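Local coordinates for protein 2-oxoadipate dioxygenase/decarboxylase, chloroplastic/amyloplastic (Oryza sativa, PDB 6W1K) that catalyses the iron(II)-dependent decarboxylation and hydroxylation of 2-oxoadipate by oxygen to D-2-hydroxyglutarate, a step of lysine catabolism in plant plastids, at residues Y265-E270 with D300-S305; G229-S234 with L238-S243; K215-E218 with K223-S226; L90-K95 with R121-E126. All coordinates share one frame; numbering follows the deposited sequence.

Contact 1 of 4, residues Y265-E270 with D300-S305; sequences YIEFAE and DKIFES. With NI (nickel (II) ion), chain E; OOG (2-oxoadipic acid), chain F.
Y265 and S305 meet ring to methylene. From CB, with chi1 at 63° setting CG between the backbone N and the carbonyl carbon, the tyrosine ring is brought face-on to S305 CB. S305 CB sits 3.5 Å from the centroid of the Y265 ring and only 6° off its normal, a CH-pi contact over the face; Y265 CD1 is the ring atom nearest to S305 CB, at 3.6 Å. Farther out, Y265 CE2 lies 3.8 Å from S305 OG. At the tip, Y265 OH passes I302 CG2 at 3.3 Å, the two side chains crossing at about a right angle. Y265 OH also donates to OOG O2 of the bound 2-oxoadipate at 2.8 Å; this oxygen lies at the ring's edge, in its plane.

S305 is itself held in place: S305 OG donates to I302 O at 2.9 Å on a carbonyl lone pair, the same oxygen that receives S305 N, and is further hydrogen-bonded by S243 and N225. E267 OE1 reaches the nickel ion at 1.9 Å, while E267 OE2 is occupied by Q241. On the other segment F303 lays a ring face against the ligand, OOG C3 standing 3.6 Å above the F303 ring plane. With H59 and H195 as its other protein ligands, the metal has the two-histidine, one-carboxylate site characteristic of many non-haem iron(II) oxygenases, here loaded with nickel and chelated by the substrate's 2-oxo acid end.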
# COMPACT_ATOMS: atom_id res chain seq x y z
N TYR A 265 -6.87 2.19 4.23
CA TYR A 265 -6.56 3.54 4.66
C TYR A 265 -5.85 4.22 3.51
O TYR A 265 -5.71 3.65 2.43
CB TYR A 265 -5.71 3.55 5.93
CG TYR A 265 -4.33 2.91 5.83
CD1 TYR A 265 -4.15 1.56 6.06
CD2 TYR A 265 -3.20 3.67 5.56
CE1 TYR A 265 -2.92 0.96 6.00
CE2 TYR A 265 -1.94 3.07 5.49
CZ TYR A 265 -1.82 1.71 5.72
OH TYR A 265 -0.61 1.07 5.67
N ILE A 266 -5.44 5.46 3.72
CA ILE A 266 -4.69 6.20 2.71
C ILE A 266 -3.46 6.81 3.36
O ILE A 266 -3.50 7.25 4.52
CB ILE A 266 -5.57 7.26 2.01
CG1 ILE A 266 -4.78 7.93 0.87
CG2 ILE A 266 -6.09 8.33 2.98
CD1 ILE A 266 -5.64 8.75 -0.15
N GLU A 267 -2.35 6.82 2.63
CA GLU A 267 -1.08 7.35 3.12
C GLU A 267 -0.69 8.58 2.31
O GLU A 267 -1.20 8.82 1.20
CB GLU A 267 -0.01 6.24 3.07
CG GLU A 267 1.35 6.66 3.54
CD GLU A 267 2.44 5.69 3.08
OE1 GLU A 267 2.22 4.47 3.17
OE2 GLU A 267 3.52 6.15 2.62
N PHE A 268 0.14 9.42 2.94
CA PHE A 268 0.73 10.61 2.33
C PHE A 268 2.23 10.59 2.57
O PHE A 268 2.69 10.29 3.68
CB PHE A 268 0.09 11.87 2.92
CG PHE A 268 -1.34 11.66 3.36
CD1 PHE A 268 -2.35 11.52 2.42
CD2 PHE A 268 -1.66 11.63 4.71
CE1 PHE A 268 -3.68 11.33 2.83
CE2 PHE A 268 -2.96 11.44 5.13
CZ PHE A 268 -3.97 11.28 4.20
N ALA A 269 3.00 10.84 1.52
CA ALA A 269 4.44 10.69 1.61
C ALA A 269 5.15 11.84 0.92
O ALA A 269 4.74 12.30 -0.15
CB ALA A 269 4.89 9.35 1.00
N GLU A 270 6.21 12.30 1.56
CA GLU A 270 7.09 13.31 0.98
C GLU A 270 8.48 12.70 0.86
O GLU A 270 9.03 12.20 1.84
CB GLU A 270 7.16 14.58 1.84
CG GLU A 270 7.96 15.72 1.15
CD GLU A 270 7.77 17.11 1.79
OE1 GLU A 270 6.90 17.25 2.67
OE2 GLU A 270 8.50 18.06 1.41
N ASP A 300 7.08 -0.04 9.83
CA ASP A 300 6.64 -0.79 11.00
C ASP A 300 5.46 -0.12 11.68
O ASP A 300 4.53 -0.80 12.11
CB ASP A 300 7.80 -0.96 12.00
CG ASP A 300 7.50 -1.98 13.10
OD1 ASP A 300 6.80 -2.98 12.85
OD2 ASP A 300 7.98 -1.77 14.24
N LYS A 301 5.45 1.21 11.74
CA LYS A 301 4.39 1.92 12.44
C LYS A 301 3.18 2.19 11.55
O LYS A 301 2.05 2.27 12.04
CB LYS A 301 4.93 3.24 13.00
CG LYS A 301 6.15 3.09 13.95
CD LYS A 301 5.72 2.50 15.31
CE LYS A 301 6.93 2.20 16.23
NZ LYS A 301 7.14 0.73 16.45
N ILE A 302 3.40 2.28 10.24
CA ILE A 302 2.30 2.52 9.32
C ILE A 302 1.42 1.28 9.20
O ILE A 302 0.21 1.41 8.99
CB ILE A 302 2.85 2.97 7.95
CG1 ILE A 302 3.54 4.32 8.09
CG2 ILE A 302 1.75 3.08 6.89
CD1 ILE A 302 4.35 4.74 6.87
N PHE A 303 2.00 0.08 9.38
CA PHE A 303 1.20 -1.14 9.40
C PHE A 303 0.06 -1.03 10.41
O PHE A 303 -0.98 -1.69 10.27
CB PHE A 303 2.04 -2.38 9.78
CG PHE A 303 2.79 -3.01 8.63
CD1 PHE A 303 2.10 -3.55 7.54
CD2 PHE A 303 4.17 -3.07 8.63
CE1 PHE A 303 2.79 -4.12 6.48
CE2 PHE A 303 4.87 -3.63 7.57
CZ PHE A 303 4.18 -4.16 6.49
N GLU A 304 0.24 -0.23 11.45
CA GLU A 304 -0.71 -0.16 12.53
C GLU A 304 -1.89 0.77 12.24
O GLU A 304 -2.79 0.90 13.09
CB GLU A 304 0.03 0.25 13.81
CG GLU A 304 1.04 -0.83 14.24
CD GLU A 304 1.68 -0.57 15.58
OE1 GLU A 304 0.98 -0.06 16.48
OE2 GLU A 304 2.89 -0.88 15.73
N SER A 305 -1.94 1.35 11.05
CA SER A 305 -3.12 2.11 10.65
C SER A 305 -4.38 1.27 10.67
O SER A 305 -5.48 1.81 10.81
CB SER A 305 -2.90 2.69 9.26
OG SER A 305 -1.73 3.50 9.25
NI NI E . 2.67 2.83 2.32
C2 OOG F . 2.06 -1.57 4.36
C3 OOG F . 2.68 -0.61 5.37
C4 OOG F . 4.08 -0.19 4.92
C6 OOG F . 5.06 2.02 3.84
O4 OOG F . 6.17 1.86 4.40
O3 OOG F . 4.80 3.11 3.28
C5 OOG F . 4.02 0.90 3.85
C1 OOG F . 0.75 -2.19 4.88
O1 OOG F . 0.32 -3.17 4.38
O2 OOG F . 0.05 -1.63 5.95
O5 OOG F . 3.18 0.89 3.02

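Contact 2 of 4, residues G229-S234 with L238-S243. With OOG (2-oxoadipic acid), chain F.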
# COMPACT_ATOMS: atom_id res chain seq x y z
N GLY A 229 4.08 9.01 16.49
CA GLY A 229 3.80 10.33 15.97
C GLY A 229 3.01 10.29 14.68
O GLY A 229 2.97 9.29 13.96
N ILE A 230 2.38 11.42 14.36
CA ILE A 230 1.61 11.48 13.13
C ILE A 230 2.51 11.51 11.91
O ILE A 230 2.05 11.20 10.81
CB ILE A 230 0.65 12.68 13.13
CG1 ILE A 230 1.41 13.99 13.37
CG2 ILE A 230 -0.45 12.49 14.22
CD1 ILE A 230 0.58 15.22 12.99
N LEU A 231 3.78 11.87 12.06
CA LEU A 231 4.71 11.97 10.94
C LEU A 231 5.89 11.05 11.21
O LEU A 231 6.68 11.29 12.12
CB LEU A 231 5.18 13.41 10.75
CG LEU A 231 6.06 13.63 9.52
CD1 LEU A 231 5.26 13.37 8.24
CD2 LEU A 231 6.65 15.04 9.55
N LYS A 232 6.01 10.00 10.41
CA LYS A 232 7.14 9.09 10.48
C LYS A 232 8.25 9.61 9.59
O LYS A 232 8.06 9.78 8.38
CB LYS A 232 6.72 7.68 10.04
CG LYS A 232 5.87 6.93 11.07
CD LYS A 232 4.48 7.52 11.19
CE LYS A 232 3.51 6.50 11.77
NZ LYS A 232 2.32 7.13 12.40
N VAL A 233 9.43 9.79 10.16
CA VAL A 233 10.57 10.35 9.47
C VAL A 233 11.70 9.33 9.46
O VAL A 233 12.09 8.82 10.53
CB VAL A 233 11.05 11.67 10.11
CG1 VAL A 233 12.31 12.14 9.42
CG2 VAL A 233 9.95 12.73 10.09
N SER A 234 12.18 9.10 8.23
CA SER A 234 13.15 8.07 8.02
C SER A 234 14.38 8.61 8.70
O SER A 234 14.64 9.80 8.84
CB SER A 234 13.47 7.74 6.65
OG SER A 234 13.88 8.88 5.99
N LEU A 238 14.85 11.98 4.86
CA LEU A 238 14.42 12.24 3.49
C LEU A 238 13.09 11.59 3.11
O LEU A 238 12.50 11.97 2.10
CB LEU A 238 15.50 11.75 2.51
CG LEU A 238 16.89 12.30 2.83
CD1 LEU A 238 17.91 11.79 1.82
CD2 LEU A 238 16.92 13.83 2.89
N LEU A 239 12.60 10.63 3.90
CA LEU A 239 11.32 10.01 3.64
C LEU A 239 10.42 10.26 4.84
O LEU A 239 10.72 9.81 5.95
CB LEU A 239 11.48 8.52 3.37
CG LEU A 239 10.16 7.77 3.20
CD1 LEU A 239 9.35 8.29 1.98
CD2 LEU A 239 10.47 6.27 3.07
N GLN A 240 9.35 11.01 4.62
CA GLN A 240 8.43 11.41 5.68
C GLN A 240 7.03 10.96 5.30
O GLN A 240 6.54 11.27 4.20
CB GLN A 240 8.50 12.93 5.90
CG GLN A 240 9.92 13.46 5.91
CD GLN A 240 10.04 14.88 6.47
OE1 GLN A 240 9.04 15.55 6.72
NE2 GLN A 240 11.27 15.33 6.67
N GLN A 241 6.37 10.23 6.20
CA GLN A 241 5.13 9.55 5.84
C GLN A 241 4.11 9.73 6.94
O GLN A 241 4.45 9.76 8.12
CB GLN A 241 5.38 8.08 5.59
CG GLN A 241 6.30 7.78 4.41
CD GLN A 241 6.68 6.32 4.37
OE1 GLN A 241 7.72 5.91 4.91
NE2 GLN A 241 5.86 5.52 3.72
N SER A 242 2.85 9.89 6.53
CA SER A 242 1.71 9.90 7.44
C SER A 242 0.59 9.09 6.79
O SER A 242 0.62 8.80 5.59
CB SER A 242 1.26 11.33 7.76
OG SER A 242 0.93 12.02 6.58
N SER A 243 -0.41 8.72 7.59
CA SER A 243 -1.48 7.84 7.12
C SER A 243 -2.72 8.06 7.97
O SER A 243 -2.62 8.42 9.14
CB SER A 243 -1.11 6.35 7.19
OG SER A 243 -0.96 5.92 8.52
C2 OOG F . 2.06 -1.57 4.36
C3 OOG F . 2.68 -0.61 5.37
C4 OOG F . 4.08 -0.19 4.92
C6 OOG F . 5.06 2.02 3.84
O4 OOG F . 6.17 1.86 4.40
O3 OOG F . 4.80 3.11 3.28
C5 OOG F . 4.02 0.90 3.85
C1 OOG F . 0.75 -2.19 4.88
O1 OOG F . 0.32 -3.17 4.38
O2 OOG F . 0.05 -1.63 5.95
O5 OOG F . 3.18 0.89 3.02
O HOH W 1 0.35 9.36 10.52
O HOH W 2 1.19 6.77 9.84
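K232 and Q241 form the tight centre of this contact, an antiparallel hydrogen-bonded pair: K232 N reaches Q241 O at 2.8 Å and Q241 N returns to K232 O at the same length. Toward the turn, S234 N donates to L239 O, and L239 N donates to S234 OG at 3.0 Å with an N-H...O angle of 153°. That hydroxyl also bonds D236 inside the turn, so the side chain ties both the loop and the second strand. Without the hydroxyl, as with an alanine here, L239 N would probably lose this acceptor and D236 its mate.

The strands make a beta hairpin at the edge of the mixed sheet, with strand 239-243 lying next to strand 258-271. On the face of K232 and Q241, Q241 NE2 gives the substrate's O3 a weak hydrogen bond and E267 OE2 a second bond. K232 bends at chi2 (71°), which brings NZ back to G229 O; a water bridges K232 NZ, at 2.8 Å, and S243 OG, at 2.7 Å. L231 CD2 packs 3.7 Å from Q240 OE1, whose amide NE2 bonds G237 O. The other face is looser: V233 is exposed and V233 CG2 comes only to 4.2 Å from Q240 CD.

Contact 3 of 4, residues K215-E218 with K223-S226; sequences KFVE and KLNS
A helix and its own returning loop make this contact: near the C-terminal end of helix 210-219, V217 and E218 receive L224 from the loop that leads on to strand 232-233. L224 divides its two methyls between them. L224 CD2 lies 3.9 Å from V217 CG1, the branch that stands anti to the backbone N (chi1 170°), and the two side chains meet at a slant. L224 CD1 instead lies across the stem of E218, at 3.9 Å from E218 CG and 3.8 Å from E218 OE2, the side chains crossing at about a right angle.

No direct hydrogen bond spans the segments. One water does so instead, donating to E218 OE2 at 2.8 Å and accepting from L224 N at 3.0 Å; the glutamate thus supplies its methylene to the leucine and its carboxylate, through water, to the leucine's backbone. Cut back to an alanine, L224 is likely to leave a gap beside V217 CG1 and to take from the stem of E218 the methyl lying across it.

The L224 side chain stays about 13 Å from the nickel, nearest atom to metal. The helix also packs against helix 38-51, V217 touching I43 and F216 touching L46 and V47. The loop runs beside the end of strand 239-243 through the backbone bond of N225 with S243, and helix and loop together meet F268 of strand 258-271, one through V217 and the other through L224.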
# COMPACT_ATOMS: atom_id res chain seq x y z
N LYS A 215 -2.04 18.91 8.59
CA LYS A 215 -2.98 19.82 9.25
C LYS A 215 -4.24 20.02 8.39
O LYS A 215 -5.35 20.13 8.92
CB LYS A 215 -2.31 21.16 9.55
CG LYS A 215 -3.23 22.19 10.19
CD LYS A 215 -2.96 23.57 9.62
CE LYS A 215 -3.26 24.69 10.63
NZ LYS A 215 -4.34 24.33 11.61
N PHE A 216 -4.08 20.05 7.07
CA PHE A 216 -5.23 20.06 6.17
C PHE A 216 -6.14 18.85 6.41
O PHE A 216 -7.37 18.99 6.47
CB PHE A 216 -4.72 20.11 4.71
CG PHE A 216 -5.80 19.94 3.67
CD1 PHE A 216 -6.02 18.71 3.06
CD2 PHE A 216 -6.58 21.03 3.28
CE1 PHE A 216 -7.01 18.54 2.11
CE2 PHE A 216 -7.57 20.87 2.33
CZ PHE A 216 -7.78 19.62 1.73
N VAL A 217 -5.58 17.66 6.56
CA VAL A 217 -6.41 16.48 6.77
C VAL A 217 -7.11 16.55 8.12
O VAL A 217 -8.32 16.30 8.23
CB VAL A 217 -5.56 15.20 6.63
CG1 VAL A 217 -6.35 13.97 7.08
CG2 VAL A 217 -5.11 15.05 5.24
N GLU A 218 -6.37 16.93 9.16
CA GLU A 218 -6.96 16.99 10.50
C GLU A 218 -8.01 18.08 10.60
O GLU A 218 -8.99 17.94 11.36
CB GLU A 218 -5.86 17.23 11.54
CG GLU A 218 -4.90 16.05 11.71
CD GLU A 218 -3.74 16.37 12.66
OE1 GLU A 218 -3.24 17.52 12.65
OE2 GLU A 218 -3.33 15.45 13.41
N LYS A 223 -8.71 11.54 11.20
CA LYS A 223 -7.74 11.17 12.23
C LYS A 223 -6.52 10.51 11.58
O LYS A 223 -6.70 9.58 10.81
CB LYS A 223 -8.39 10.19 13.20
CG LYS A 223 -7.72 10.11 14.56
CD LYS A 223 -8.30 9.05 15.46
CE LYS A 223 -9.78 9.25 15.72
NZ LYS A 223 -10.02 10.56 16.37
N LEU A 224 -5.32 10.99 11.89
CA LEU A 224 -4.10 10.37 11.41
C LEU A 224 -3.61 9.29 12.38
O LEU A 224 -3.76 9.40 13.59
CB LEU A 224 -3.02 11.43 11.24
CG LEU A 224 -3.35 12.53 10.22
CD1 LEU A 224 -2.29 13.63 10.20
CD2 LEU A 224 -3.49 11.93 8.85
N ASN A 225 -2.98 8.26 11.82
CA ASN A 225 -2.28 7.25 12.62
C ASN A 225 -1.34 7.93 13.61
O ASN A 225 -0.41 8.64 13.21
CB ASN A 225 -1.49 6.32 11.69
CG ASN A 225 -0.75 5.23 12.43
OD1 ASN A 225 -0.52 5.34 13.63
ND2 ASN A 225 -0.36 4.17 11.73
N SER A 226 -1.56 7.66 14.90
CA SER A 226 -0.85 8.30 16.01
C SER A 226 0.41 7.57 16.44
O SER A 226 1.14 8.10 17.28
CB SER A 226 -1.77 8.40 17.25
OG SER A 226 -1.95 7.14 17.90
O HOH W 3 -5.10 13.31 13.73

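Contact 4 of 4, residues L90-K95 with R121-E126; sequences LRFPAK and RIFISE. With OOG (2-oxoadipic acid), chain F.
K95 NZ, at the end of the first segment, is gripped by two carboxylates, D300 of helix 296-302 and E304 of the 3-10 segment after it, both in salt bridges. They hold the turn that directly follows F92 and strand 85-92 against this part of the chain, whose I302 and F303 line the substrate pocket.

The touch between the segments is wholly apolar and light, burying 91 Å² in all. F123 CG stands anti to the backbone N (chi1 -174°), which sends the ring across to the other segment edge first. Near the plane of this ring come L90 CD2, 4.3 Å from F123 CE2, and F92 CZ, 4.5 Å from F123 CZ. Both are loose apolar contacts.

Strands 85-92 and 121-127 are not direct neighbours. Strand 97-103 runs between them, antiparallel to each, and the CA atoms of L90 and S125, the nearest pair, stand 8.8 Å apart. L90 is bonded through its backbone to A99 of that middle strand, and F123 packs on the same alanine. The strands belong to a mixed sheet consistent with a vicinal-oxygen-chelate-like domain; strand 57-65, which bears H59 of the metal site, lies parallel to strand 121-127.

One face of the F123 ring is turned to 2-oxoadipate, with OOG C4 3.8 Å above the F123 ring plane and displaced toward the rim. F92 in turn makes a T-shaped (edge-to-face) contact with F303, another ring of the pocket.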
# COMPACT_ATOMS: atom_id res chain seq x y z
N LEU A 90 12.40 -5.86 3.03
CA LEU A 90 12.30 -5.37 4.40
C LEU A 90 11.78 -6.47 5.31
O LEU A 90 10.89 -7.24 4.92
CB LEU A 90 11.36 -4.17 4.45
CG LEU A 90 11.87 -2.88 3.80
CD1 LEU A 90 11.79 -2.98 2.30
CD2 LEU A 90 11.06 -1.69 4.30
N ARG A 91 12.32 -6.54 6.53
CA ARG A 91 11.89 -7.54 7.50
C ARG A 91 11.30 -6.86 8.72
O ARG A 91 11.81 -5.84 9.18
CB ARG A 91 13.06 -8.44 7.90
CG ARG A 91 13.66 -9.15 6.70
CD ARG A 91 14.50 -10.37 7.11
NE ARG A 91 14.46 -11.40 6.07
CZ ARG A 91 13.48 -12.31 5.93
NH1 ARG A 91 12.45 -12.34 6.78
NH2 ARG A 91 13.54 -13.19 4.94
N PHE A 92 10.23 -7.46 9.26
CA PHE A 92 9.51 -6.94 10.43
C PHE A 92 9.41 -8.08 11.43
O PHE A 92 8.38 -8.76 11.50
CB PHE A 92 8.14 -6.40 10.03
CG PHE A 92 8.23 -5.35 9.01
CD1 PHE A 92 8.26 -5.68 7.65
CD2 PHE A 92 8.39 -4.01 9.37
CE1 PHE A 92 8.42 -4.71 6.68
CE2 PHE A 92 8.54 -3.04 8.39
CZ PHE A 92 8.55 -3.40 7.05
N PRO A 93 10.47 -8.31 12.23
CA PRO A 93 10.49 -9.50 13.09
C PRO A 93 9.35 -9.57 14.11
O PRO A 93 8.79 -10.65 14.30
CB PRO A 93 11.86 -9.43 13.81
CG PRO A 93 12.70 -8.52 12.99
CD PRO A 93 11.74 -7.56 12.29
N ALA A 94 9.03 -8.47 14.80
CA ALA A 94 8.01 -8.52 15.85
C ALA A 94 6.64 -8.88 15.29
O ALA A 94 5.86 -9.61 15.92
CB ALA A 94 7.94 -7.17 16.58
N LYS A 95 6.31 -8.36 14.12
CA LYS A 95 5.05 -8.64 13.46
C LYS A 95 5.09 -9.87 12.58
O LYS A 95 4.05 -10.26 12.03
CB LYS A 95 4.63 -7.44 12.62
CG LYS A 95 4.26 -6.19 13.41
CD LYS A 95 4.03 -4.99 12.44
CE LYS A 95 3.30 -3.85 13.13
NZ LYS A 95 4.24 -3.12 14.03
N ARG A 121 4.96 2.89 -7.45
CA ARG A 121 5.70 1.78 -6.86
C ARG A 121 4.70 0.81 -6.24
O ARG A 121 3.54 1.15 -6.00
CB ARG A 121 6.70 2.29 -5.81
CG ARG A 121 7.71 3.35 -6.30
CD ARG A 121 8.31 4.01 -5.08
NE ARG A 121 9.18 5.14 -5.35
CZ ARG A 121 8.78 6.38 -5.60
NH1 ARG A 121 7.47 6.67 -5.62
NH2 ARG A 121 9.67 7.32 -5.81
N ILE A 122 5.14 -0.42 -6.02
CA ILE A 122 4.31 -1.43 -5.38
C ILE A 122 5.04 -1.98 -4.16
O ILE A 122 6.21 -2.33 -4.24
CB ILE A 122 3.93 -2.58 -6.34
CG1 ILE A 122 3.37 -2.06 -7.67
CG2 ILE A 122 2.92 -3.49 -5.65
CD1 ILE A 122 2.00 -1.52 -7.60
N PHE A 123 4.34 -2.04 -3.03
CA PHE A 123 4.86 -2.56 -1.76
C PHE A 123 3.99 -3.77 -1.42
O PHE A 123 2.77 -3.63 -1.31
CB PHE A 123 4.78 -1.47 -0.67
CG PHE A 123 5.42 -1.85 0.64
CD1 PHE A 123 4.77 -2.72 1.53
CD2 PHE A 123 6.65 -1.33 0.99
CE1 PHE A 123 5.37 -3.06 2.76
CE2 PHE A 123 7.26 -1.66 2.20
CZ PHE A 123 6.63 -2.53 3.08
N ILE A 124 4.60 -4.96 -1.32
CA ILE A 124 3.85 -6.20 -1.08
C ILE A 124 4.46 -6.88 0.13
O ILE A 124 5.67 -7.16 0.14
CB ILE A 124 3.86 -7.15 -2.28
CG1 ILE A 124 3.41 -6.43 -3.55
CG2 ILE A 124 2.93 -8.30 -1.99
CD1 ILE A 124 3.55 -7.24 -4.83
N SER A 125 3.66 -7.13 1.13
CA SER A 125 4.14 -7.80 2.33
C SER A 125 3.47 -9.17 2.42
O SER A 125 2.47 -9.45 1.74
CB SER A 125 3.87 -6.94 3.56
OG SER A 125 2.50 -6.69 3.72
N GLU A 126 4.08 -10.05 3.21
CA GLU A 126 3.47 -11.33 3.52
C GLU A 126 3.67 -11.68 4.99
O GLU A 126 4.71 -11.38 5.57
CB GLU A 126 4.04 -12.47 2.65
CG GLU A 126 5.49 -12.81 2.90
CD GLU A 126 6.07 -13.81 1.88
OE1 GLU A 126 5.43 -14.12 0.84
OE2 GLU A 126 7.19 -14.29 2.12
C2 OOG F . 2.06 -1.57 4.36
C3 OOG F . 2.68 -0.61 5.37
C4 OOG F . 4.08 -0.19 4.92
C6 OOG F . 5.06 2.02 3.84
O4 OOG F . 6.17 1.86 4.40
O3 OOG F . 4.80 3.11 3.28
C5 OOG F . 4.02 0.90 3.85
C1 OOG F . 0.75 -2.19 4.88
O1 OOG F . 0.32 -3.17 4.38
O2 OOG F . 0.05 -1.63 5.95
O5 OOG F . 3.18 0.89 3.02

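How the contacts relate
Along the chain the contacts come one after another: contact 4 first, then 3, 2 and 1. Contacts 1 and 2 lie closest, their centres about 8 Å apart on neighbouring strands 258-271 and 239-243. Contact 3 sits about 11 Å from contact 1 and 12 Å from contact 2, centre to centre, and touches both, largely through N225 and L224. Contact 4 comes from another part of the same sheet, with its centre about 13 Å from that of contact 1, which it touches through K95 and F92, 17 Å from contact 2 and 24 Å from contact 3. Contacts 1, 2 and 4 all reach 2-oxoadipate, so separate chain regions build one pocket, while contact 3 lies away from the ligand.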